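Local coordinates for protein NAD(P)H-hydrate epimerase (Saccharomyces cerevisiae, PDB 1JZT) that catalyses the epimerisation of the R and S forms of hydrated NAD(P)H, so that both epimers of this damaged cofactor can be repaired, at residues D173-T176 with G177-V180; P152-G155 with I156-L160; S206-E210 with N211-H215. All coordinates share one frame; numbering follows the deposited sequence.

Contact 1: D173-T176 with G177-V180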
ATOM      1  N   ASP A 173       1.353   3.716  -0.585  1.00  9.60           N
ATOM      2  CA  ASP A 173       2.276   4.832  -0.432  1.00 11.07           C
ATOM      3  C   ASP A 173       2.643   5.516  -1.752  1.00 11.22           C
ATOM      4  O   ASP A 173       2.360   6.702  -1.939  1.00 13.09           O
ATOM      5  CB  ASP A 173       3.542   4.388   0.302  1.00 12.84           C
ATOM      6  CG  ASP A 173       4.331   5.565   0.824  1.00 17.04           C
ATOM      7  OD1 ASP A 173       3.687   6.542   1.264  1.00 15.84           O
ATOM      8  OD2 ASP A 173       5.579   5.512   0.810  1.00 19.63           O
ATOM      9  N   VAL A 174       3.285   4.771  -2.645  1.00 10.83           N
ATOM     10  CA  VAL A 174       3.679   5.262  -3.963  1.00 11.71           C
ATOM     11  C   VAL A 174       3.546   4.120  -4.969  1.00 11.10           C
ATOM     12  O   VAL A 174       3.634   2.948  -4.605  1.00 11.76           O
ATOM     13  CB  VAL A 174       5.154   5.776  -3.989  1.00 12.76           C
ATOM     14  CG1 VAL A 174       5.285   7.039  -3.167  1.00 14.54           C
ATOM     15  CG2 VAL A 174       6.101   4.700  -3.467  1.00 14.21           C
ATOM     16  N   PRO A 175       3.308   4.446  -6.252  1.00 10.40           N
ATOM     17  CA  PRO A 175       3.175   3.406  -7.280  1.00 10.72           C
ATOM     18  C   PRO A 175       4.536   2.744  -7.476  1.00 11.69           C
ATOM     19  O   PRO A 175       5.525   3.427  -7.741  1.00 11.32           O
ATOM     20  CB  PRO A 175       2.736   4.192  -8.518  1.00 12.54           C
ATOM     21  CG  PRO A 175       2.033   5.396  -7.936  1.00 12.08           C
ATOM     22  CD  PRO A 175       2.943   5.766  -6.791  1.00 10.02           C
ATOM     23  N   THR A 176       4.596   1.426  -7.332  1.00 11.18           N
ATOM     24  CA  THR A 176       5.863   0.720  -7.487  1.00 13.16           C
ATOM     25  C   THR A 176       6.460   0.964  -8.874  1.00 13.33           C
ATOM     26  O   THR A 176       5.765   0.871  -9.883  1.00 11.95           O
ATOM     27  CB  THR A 176       5.668  -0.788  -7.245  1.00 12.80           C
ATOM     28  OG1 THR A 176       5.258  -0.998  -5.886  1.00 13.20           O
ATOM     29  CG2 THR A 176       6.959  -1.549  -7.504  1.00 10.67           C
ATOM     30  N   GLY A 177       7.744   1.302  -8.922  1.00 13.48           N
ATOM     31  CA  GLY A 177       8.381   1.542 -10.207  1.00 16.06           C
ATOM     32  C   GLY A 177       8.437   3.006 -10.603  1.00 15.81           C
ATOM     33  O   GLY A 177       9.155   3.371 -11.539  1.00 16.55           O
ATOM     34  N   TRP A 178       7.674   3.850  -9.912  1.00 15.21           N
ATOM     35  CA  TRP A 178       7.675   5.288 -10.197  1.00 13.98           C
ATOM     36  C   TRP A 178       8.847   5.932  -9.472  1.00 15.83           C
ATOM     37  O   TRP A 178       9.301   5.431  -8.439  1.00 14.67           O
ATOM     38  CB  TRP A 178       6.381   5.950  -9.697  1.00 15.35           C
ATOM     39  CG  TRP A 178       5.172   5.759 -10.567  1.00 12.22           C
ATOM     40  CD1 TRP A 178       4.926   4.723 -11.422  1.00 12.14           C
ATOM     41  CD2 TRP A 178       4.011   6.604 -10.612  1.00 12.70           C
ATOM     42  NE1 TRP A 178       3.680   4.869 -11.994  1.00 12.02           N
ATOM     43  CE2 TRP A 178       3.099   6.014 -11.516  1.00 12.23           C
ATOM     44  CE3 TRP A 178       3.654   7.805  -9.975  1.00 14.08           C
ATOM     45  CZ2 TRP A 178       1.846   6.581 -11.803  1.00 12.99           C
ATOM     46  CZ3 TRP A 178       2.402   8.371 -10.260  1.00 14.05           C
ATOM     47  CH2 TRP A 178       1.516   7.753 -11.169  1.00 12.12           C
ATOM     48  N   ASP A 179       9.347   7.041 -10.009  1.00 15.95           N
ATOM     49  CA  ASP A 179      10.425   7.741  -9.333  1.00 17.21           C
ATOM     50  C   ASP A 179       9.700   8.486  -8.217  1.00 16.27           C
ATOM     51  O   ASP A 179       8.859   9.342  -8.482  1.00 16.01           O
ATOM     52  CB  ASP A 179      11.117   8.726 -10.277  1.00 20.20           C
ATOM     53  CG  ASP A 179      12.316   9.391  -9.635  1.00 22.84           C
ATOM     54  OD1 ASP A 179      12.128  10.118  -8.637  1.00 22.93           O
ATOM     55  OD2 ASP A 179      13.448   9.178 -10.116  1.00 26.32           O
ATOM     56  N   VAL A 180      10.013   8.138  -6.973  1.00 17.26           N
ATOM     57  CA  VAL A 180       9.360   8.732  -5.809  1.00 15.72           C
ATOM     58  C   VAL A 180       9.266  10.251  -5.842  1.00 16.94           C
ATOM     59  O   VAL A 180       8.297  10.817  -5.346  1.00 17.02           O
ATOM     60  CB  VAL A 180      10.064   8.309  -4.493  1.00 15.77           C
ATOM     61  CG1 VAL A 180       9.314   8.876  -3.290  1.00 12.51           C
ATOM     62  CG2 VAL A 180      10.136   6.787  -4.403  1.00 14.33           C
TER
HETATM   63  O   HOH W   1       7.825   4.633  -6.452  1.00 15.96           O

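Contact 2: P152-G155 with I156-L160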
ATOM      1  N   PRO A 152      12.598 -10.729  -8.939  1.00 17.64           N
ATOM      2  CA  PRO A 152      11.504 -10.982  -9.877  1.00 17.63           C
ATOM      3  C   PRO A 152      10.501  -9.831  -9.932  1.00 16.69           C
ATOM      4  O   PRO A 152       9.494  -9.910 -10.632  1.00 15.82           O
ATOM      5  CB  PRO A 152      10.883 -12.257  -9.328  1.00 17.77           C
ATOM      6  CG  PRO A 152      10.972 -12.024  -7.844  1.00 19.32           C
ATOM      7  CD  PRO A 152      12.374 -11.443  -7.666  1.00 20.13           C
ATOM      8  N   PHE A 153      10.781  -8.765  -9.192  1.00 16.43           N
ATOM      9  CA  PHE A 153       9.892  -7.615  -9.146  1.00 17.73           C
ATOM     10  C   PHE A 153       9.756  -6.915 -10.484  1.00 18.34           C
ATOM     11  O   PHE A 153       8.716  -6.332 -10.777  1.00 15.73           O
ATOM     12  CB  PHE A 153      10.370  -6.633  -8.079  1.00 19.47           C
ATOM     13  CG  PHE A 153      10.570  -7.268  -6.740  1.00 21.56           C
ATOM     14  CD1 PHE A 153       9.504  -7.872  -6.079  1.00 22.63           C
ATOM     15  CD2 PHE A 153      11.832  -7.312  -6.160  1.00 22.35           C
ATOM     16  CE1 PHE A 153       9.696  -8.517  -4.859  1.00 22.63           C
ATOM     17  CE2 PHE A 153      12.032  -7.954  -4.941  1.00 22.88           C
ATOM     18  CZ  PHE A 153      10.963  -8.556  -4.293  1.00 22.92           C
ATOM     19  N   LYS A 154      10.800  -6.969 -11.301  1.00 18.56           N
ATOM     20  CA  LYS A 154      10.727  -6.331 -12.605  1.00 19.97           C
ATOM     21  C   LYS A 154       9.625  -7.025 -13.407  1.00 18.67           C
ATOM     22  O   LYS A 154       8.699  -6.377 -13.894  1.00 19.95           O
ATOM     23  CB  LYS A 154      12.066  -6.442 -13.341  1.00 23.14           C
ATOM     24  CG  LYS A 154      12.138  -5.590 -14.601  1.00 24.85           C
ATOM     25  CD  LYS A 154      13.314  -5.985 -15.481  1.00 28.44           C
ATOM     26  CE  LYS A 154      14.643  -5.854 -14.751  1.00 30.99           C
ATOM     27  NZ  LYS A 154      15.788  -6.264 -15.627  1.00 33.75           N
ATOM     28  N   GLY A 155       9.720  -8.346 -13.519  1.00 18.32           N
ATOM     29  CA  GLY A 155       8.723  -9.109 -14.251  1.00 16.01           C
ATOM     30  C   GLY A 155       7.328  -9.024 -13.656  1.00 15.95           C
ATOM     31  O   GLY A 155       6.336  -9.059 -14.385  1.00 12.71           O
ATOM     32  N   ILE A 156       7.241  -8.932 -12.332  1.00 14.49           N
ATOM     33  CA  ILE A 156       5.942  -8.822 -11.665  1.00 15.54           C
ATOM     34  C   ILE A 156       5.229  -7.547 -12.124  1.00 13.57           C
ATOM     35  O   ILE A 156       4.053  -7.577 -12.475  1.00 13.12           O
ATOM     36  CB  ILE A 156       6.100  -8.784 -10.118  1.00 16.83           C
ATOM     37  CG1 ILE A 156       6.760 -10.072  -9.622  1.00 19.72           C
ATOM     38  CG2 ILE A 156       4.739  -8.595  -9.448  1.00 15.64           C
ATOM     39  CD1 ILE A 156       6.005 -11.330  -9.949  1.00 22.47           C
ATOM     40  N   VAL A 157       5.956  -6.433 -12.121  1.00 14.24           N
ATOM     41  CA  VAL A 157       5.412  -5.142 -12.539  1.00 14.22           C
ATOM     42  C   VAL A 157       4.952  -5.201 -13.997  1.00 15.90           C
ATOM     43  O   VAL A 157       3.931  -4.614 -14.365  1.00 11.98           O
ATOM     44  CB  VAL A 157       6.467  -4.020 -12.372  1.00 15.18           C
ATOM     45  CG1 VAL A 157       5.975  -2.727 -12.998  1.00 15.58           C
ATOM     46  CG2 VAL A 157       6.757  -3.806 -10.888  1.00 17.85           C
ATOM     47  N   GLU A 158       5.711  -5.912 -14.824  1.00 16.30           N
ATOM     48  CA  GLU A 158       5.365  -6.061 -16.231  1.00 17.37           C
ATOM     49  C   GLU A 158       4.021  -6.766 -16.368  1.00 14.89           C
ATOM     50  O   GLU A 158       3.159  -6.325 -17.131  1.00 13.97           O
ATOM     51  CB  GLU A 158       6.448  -6.858 -16.962  1.00 20.23           C
ATOM     52  CG  GLU A 158       7.712  -6.065 -17.226  1.00 28.11           C
ATOM     53  CD  GLU A 158       8.822  -6.917 -17.820  1.00 32.44           C
ATOM     54  OE1 GLU A 158       8.559  -7.648 -18.804  1.00 35.37           O
ATOM     55  OE2 GLU A 158       9.959  -6.848 -17.305  1.00 34.42           O
ATOM     56  N   GLU A 159       3.845  -7.857 -15.624  1.00 14.68           N
ATOM     57  CA  GLU A 159       2.599  -8.622 -15.662  1.00 15.18           C
ATOM     58  C   GLU A 159       1.429  -7.770 -15.182  1.00 14.21           C
ATOM     59  O   GLU A 159       0.338  -7.830 -15.745  1.00 13.91           O
ATOM     60  CB  GLU A 159       2.700  -9.878 -14.788  1.00 16.53           C
ATOM     61  CG  GLU A 159       3.738 -10.912 -15.225  1.00 20.12           C
ATOM     62  CD  GLU A 159       3.486 -11.471 -16.619  1.00 21.68           C
ATOM     63  OE1 GLU A 159       2.313 -11.536 -17.044  1.00 20.00           O
ATOM     64  OE2 GLU A 159       4.468 -11.864 -17.287  1.00 24.23           O
ATOM     65  N   LEU A 160       1.657  -6.983 -14.135  1.00 13.38           N
ATOM     66  CA  LEU A 160       0.614  -6.114 -13.591  1.00 13.46           C
ATOM     67  C   LEU A 160       0.194  -5.051 -14.603  1.00 12.96           C
ATOM     68  O   LEU A 160      -0.995  -4.780 -14.771  1.00 13.63           O
ATOM     69  CB  LEU A 160       1.101  -5.425 -12.306  1.00 12.52           C
ATOM     70  CG  LEU A 160       1.365  -6.348 -11.114  1.00 13.20           C
ATOM     71  CD1 LEU A 160       1.823  -5.531  -9.901  1.00 12.97           C
ATOM     72  CD2 LEU A 160       0.103  -7.119 -10.792  1.00 15.29           C
TER

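Contact 3: S206-E210 with N211-H215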
ATOM      1  N   SER A 206       1.870  13.865  -7.405  1.00 19.10           N
ATOM      2  CA  SER A 206       1.327  14.956  -8.210  1.00 20.77           C
ATOM      3  C   SER A 206       1.258  14.575  -9.689  1.00 20.33           C
ATOM      4  O   SER A 206       0.862  15.383 -10.526  1.00 20.41           O
ATOM      5  CB  SER A 206       2.193  16.204  -8.053  1.00 20.90           C
ATOM      6  OG  SER A 206       3.461  15.999  -8.653  1.00 26.35           O
ATOM      7  N   HIS A 207       1.645  13.344 -10.007  1.00 20.29           N
ATOM      8  CA  HIS A 207       1.630  12.867 -11.386  1.00 22.06           C
ATOM      9  C   HIS A 207       0.410  12.021 -11.719  1.00 21.67           C
ATOM     10  O   HIS A 207       0.240  11.597 -12.861  1.00 20.95           O
ATOM     11  CB  HIS A 207       2.896  12.061 -11.671  1.00 23.18           C
ATOM     12  CG  HIS A 207       4.140  12.890 -11.710  1.00 26.97           C
ATOM     13  ND1 HIS A 207       4.673  13.379 -12.884  1.00 28.99           N
ATOM     14  CD2 HIS A 207       4.940  13.345 -10.717  1.00 27.89           C
ATOM     15  CE1 HIS A 207       5.746  14.097 -12.612  1.00 29.11           C
ATOM     16  NE2 HIS A 207       5.931  14.093 -11.304  1.00 29.95           N
ATOM     17  N   ILE A 208      -0.435  11.761 -10.726  1.00 20.86           N
ATOM     18  CA  ILE A 208      -1.628  10.959 -10.971  1.00 21.05           C
ATOM     19  C   ILE A 208      -2.690  11.807 -11.663  1.00 22.80           C
ATOM     20  O   ILE A 208      -2.652  13.037 -11.608  1.00 22.08           O
ATOM     21  CB  ILE A 208      -2.240  10.404  -9.658  1.00 20.42           C
ATOM     22  CG1 ILE A 208      -2.783  11.554  -8.808  1.00 19.42           C
ATOM     23  CG2 ILE A 208      -1.191   9.595  -8.892  1.00 18.21           C
ATOM     24  CD1 ILE A 208      -3.505  11.103  -7.550  1.00 19.98           C
ATOM     25  N   ARG A 209      -3.632  11.133 -12.314  1.00 24.96           N
ATOM     26  CA  ARG A 209      -4.736  11.791 -13.001  1.00 27.98           C
ATOM     27  C   ARG A 209      -6.008  11.531 -12.207  1.00 26.64           C
ATOM     28  O   ARG A 209      -6.442  10.389 -12.090  1.00 24.82           O
ATOM     29  CB  ARG A 209      -4.905  11.226 -14.411  1.00 29.63           C
ATOM     30  CG  ARG A 209      -3.740  11.479 -15.340  1.00 34.69           C
ATOM     31  CD  ARG A 209      -3.983  10.846 -16.702  1.00 38.17           C
ATOM     32  NE  ARG A 209      -2.889  11.130 -17.625  1.00 42.33           N
ATOM     33  CZ  ARG A 209      -2.850  10.729 -18.892  1.00 43.76           C
ATOM     34  NH1 ARG A 209      -3.849  10.020 -19.400  1.00 45.49           N
ATOM     35  NH2 ARG A 209      -1.809  11.041 -19.653  1.00 44.96           N
ATOM     36  N   GLU A 210      -6.601  12.593 -11.675  1.00 27.65           N
ATOM     37  CA  GLU A 210      -7.824  12.480 -10.886  1.00 28.64           C
ATOM     38  C   GLU A 210      -8.911  11.644 -11.559  1.00 27.16           C
ATOM     39  O   GLU A 210      -9.684  10.962 -10.889  1.00 27.00           O
ATOM     40  CB  GLU A 210      -8.373  13.876 -10.562  1.00 30.95           C
ATOM     41  CG  GLU A 210      -8.424  14.829 -11.751  0.50 35.67           C
ATOM     42  CD  GLU A 210      -7.044  15.246 -12.232  1.00 39.13           C
ATOM     43  OE1 GLU A 210      -6.300  15.873 -11.444  1.00 40.60           O
ATOM     44  OE2 GLU A 210      -6.699  14.940 -13.397  1.00 39.81           O
ATOM     45  N   ASN A 211      -8.968  11.693 -12.885  1.00 26.12           N
ATOM     46  CA  ASN A 211      -9.975  10.937 -13.616  1.00 25.47           C
ATOM     47  C   ASN A 211      -9.642   9.448 -13.676  1.00 23.15           C
ATOM     48  O   ASN A 211     -10.524   8.611 -13.883  1.00 22.12           O
ATOM     49  CB  ASN A 211     -10.133  11.499 -15.036  1.00 28.53           C
ATOM     50  CG  ASN A 211      -8.813  11.587 -15.786  1.00 32.32           C
ATOM     51  OD1 ASN A 211      -7.977  12.447 -15.505  1.00 35.63           O
ATOM     52  ND2 ASN A 211      -8.620  10.689 -16.743  1.00 34.38           N
ATOM     53  N   GLN A 212      -8.371   9.117 -13.478  1.00 20.18           N
ATOM     54  CA  GLN A 212      -7.931   7.727 -13.523  1.00 18.94           C
ATOM     55  C   GLN A 212      -7.613   7.134 -12.153  1.00 18.88           C
ATOM     56  O   GLN A 212      -7.754   5.921 -11.947  1.00 17.15           O
ATOM     57  CB  GLN A 212      -6.690   7.609 -14.411  1.00 20.47           C
ATOM     58  CG  GLN A 212      -6.968   7.756 -15.901  1.00 23.13           C
ATOM     59  CD  GLN A 212      -7.667   6.539 -16.476  1.00 26.59           C
ATOM     60  OE1 GLN A 212      -7.121   5.431 -16.460  1.00 27.93           O
ATOM     61  NE2 GLN A 212      -8.880   6.735 -16.988  1.00 27.91           N
ATOM     62  N   THR A 213      -7.208   7.991 -11.217  1.00 16.09           N
ATOM     63  CA  THR A 213      -6.812   7.547  -9.881  1.00 14.87           C
ATOM     64  C   THR A 213      -7.438   8.308  -8.717  1.00 13.59           C
ATOM     65  O   THR A 213      -7.416   9.540  -8.692  1.00 12.14           O
ATOM     66  CB  THR A 213      -5.286   7.671  -9.731  1.00 16.12           C
ATOM     67  OG1 THR A 213      -4.658   7.142 -10.905  1.00 14.62           O
ATOM     68  CG2 THR A 213      -4.794   6.909  -8.506  1.00 16.01           C
ATOM     69  N   THR A 214      -7.989   7.573  -7.753  1.00 11.16           N
ATOM     70  CA  THR A 214      -8.553   8.208  -6.571  1.00 11.56           C
ATOM     71  C   THR A 214      -7.389   8.267  -5.571  1.00 11.44           C
ATOM     72  O   THR A 214      -6.674   7.278  -5.398  1.00 12.28           O
ATOM     73  CB  THR A 214      -9.719   7.387  -5.985  1.00 12.48           C
ATOM     74  OG1 THR A 214     -10.774   7.299  -6.949  1.00 13.74           O
ATOM     75  CG2 THR A 214     -10.256   8.055  -4.726  1.00 13.12           C
ATOM     76  N   HIS A 215      -7.198   9.416  -4.927  1.00  8.97           N
ATOM     77  CA  HIS A 215      -6.092   9.600  -3.988  1.00  9.90           C
ATOM     78  C   HIS A 215      -6.541   9.720  -2.532  1.00  8.91           C
ATOM     79  O   HIS A 215      -7.399  10.537  -2.185  1.00  9.71           O
ATOM     80  CB  HIS A 215      -5.287  10.854  -4.383  1.00 10.54           C
ATOM     81  CG  HIS A 215      -3.959  10.986  -3.691  1.00 12.11           C
ATOM     82  ND1 HIS A 215      -3.237  12.163  -3.697  1.00 10.83           N
ATOM     83  CD2 HIS A 215      -3.206  10.091  -3.006  1.00 11.54           C
ATOM     84  CE1 HIS A 215      -2.098  11.986  -3.050  1.00 13.05           C
ATOM     85  NE2 HIS A 215      -2.054  10.735  -2.620  1.00 11.30           N
TER
HETATM   86  O   HOH W   2      -3.097   8.513 -12.679  1.00 20.84           O

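Contact 1: D173-T176 with G177-V180
The indole of Trp178 is covered on one face by the ring of Pro175, three residues earlier in the chain. Pro175 CB stands 3.4 Å from the centroid of the five-membered ring and only 7° off its normal, a CH-pi contact, while Pro175 CG lies 3.5 Å from Trp178 CE3, so that the proline extends over the six-membered ring as well. Trp178 NE1 is hydrogen-bonded to the carbonyl of Ile190, which, with the proline on one face, helps to hold the indole's rotation. Trp178 CG is anti to its own carbonyl carbon (chi1 -78°), and this torsion swings the indole back over the proline. The two rings meet because the backbone folds as a type II beta turn from Pro175 to Trp178, closed by a bond of 3.1 Å from Trp178 N to Pro175 O with the donor tilted 33° from the carbonyl plane. Thr176 and Gly177 form the corners, while Pro175, at the first position, contributes the closing carbonyl and a flat ring for the indole. Glycine fits the third position: with phi positive, a beta carbon would clash with the carbonyl oxygen of Thr176. A water donates to both Pro175 O and Trp178 O, bridging the mouth of the turn. This loop follows strand 169-172 in the Rossmann-like fold, and it carries Asp173, a predicted substrate-binding residue, and Thr176, a predicted potassium ligand. Replacing Trp178 with an alanine would probably leave one side of Pro175 uncovered and the Ile190 carbonyl without its indole donor. Farther along, the branches of Val174 and Val180 meet loosely, CG1 to CG1 at 4.4 Å. Thr176 OG1 is hydrogen-bonded to Asp138, another predicted potassium ligand, and to Phe141 N.

Contact 2: P152-G155 with I156-L160
Ile156 presses its CG1 against the carbonyl oxygen of Pro152, at 2.9 Å the closest approach of a side chain to the backbone here. Ile156 N donates to Pro152 O at 3.0 Å, in the carbonyl plane, so one carbonyl meets both the amide and the side chain of a single residue. The torsion is responsible: CG1 is anti to the carbonyl carbon (chi1 -61°), which brings it back along the helix toward the previous turn. Val157 does much the same with CG2, which lies 3.2 Å from Phe153 O, the acceptor of Val157 N. Proline suits the start of such a helix, where its missing N-H costs no bond. Also at the helix start, Gly155 N is hydrogen-bonded to the carboxylate of Glu151, an acid placed just ahead of the first turn, where amides have no carbonyl of a preceding turn to bind.

The solvent side is far looser. Lys154 and Glu158 lie side by side and point the same way, yet they touch through the lysine methylenes, Lys154 CG to Glu158 OE2 3.7 Å, while Lys154 NZ stays 6.1 Å from Glu158 OE2. Their opposite charges may attract at that range, but no salt bridge forms; the lysine's ammonium has a long, weak ion pair with Glu151. Such long, charged chains suit an exposed helix face, where water can solvate their ends.

Toward the rest of the protein, the buried Phe153 stacks edge-to-face with Phe141 and Val157 reaches Met149, whereas Ile156 and Glu159 rest on Trp124. Helix 153-163 is thereby set as the connecting helix of a beta-alpha-beta crossover, between strand 133-139 and strand 169-172.

Contact 3: S206-E210 with N211-H215
Arg209 O accepts two backbone amides, Gln212 N and Thr213 N, each at 2.7 Å, so that residues 209 to 213 coil through about one helical turn. The two donors approach differently: Thr213 N comes nearly along the C=O axis, whereas Gln212 N lies 49° out of the carbonyl plane. A water reinforces the turn, accepting from Arg209 N and donating to Thr213 OG1, and that hydroxyl is also hydrogen-bonded to Pro192 O. Threonine suits this buried place because its methyl side can pack while its oxygen ties the loop to a neighbour.

Ile208 supplies the apolar contact. Its CG1 stands between the backbone N and the carbonyl carbon (chi1 67°), normally a crowded position, and from there CD1 reaches His215 CB at 3.6 Å; the two side chains cross at about a right angle. Ile208 CB meets Thr213 CB at 4.1 Å, and Leu195 of the adjoining strand touches all three residues. The imidazole of His215 is oriented by a hydrogen bond between His215 NE2 and Ser197 OG.

On the outer side the contacts are slight, made through Arg209 CB. Asn211 OD1 lies 3.5 Å from Arg209 CB, and Gln212 CB packs 4.0 Å from the same carbon, leaving the long ends of Arg209 and Gln212 directed away, as suits exposed residues.

The arrangement is an alpha-turn, one helical turn long, with Arg209 O accepting from both the i+3 and i+4 amides, and it feeds the chain from a loop into a beta strand: strand 214-218 follows, parallel to strand 194-198 and antiparallel to strand 243-245, within the Rossmann-like sheet.

In the fold
Contact 1 is the buried one, contact 2 is partly buried and contact 3 lies largely at the surface. Contact 1 links the others: Thr176 CG2 packs on Val157 CG2 of the helix at 4.1 Å, and the far end of the Trp178 indole touches His207 and Ile208. Contacts 2 and 3 do not meet, their nearest atoms being about 12 Å apart. The chemistry follows the setting. The loop at 173-180, beside the predicted substrate and potassium sites, relies on ring packing; residues 152-160 rely on regular helical bonds with charged groups outward; residues 206-215 use a doubly accepting carbonyl and a water. Contacts 1 and 2 flank strand 169-172, whereas contact 3 leads into strand 214-218.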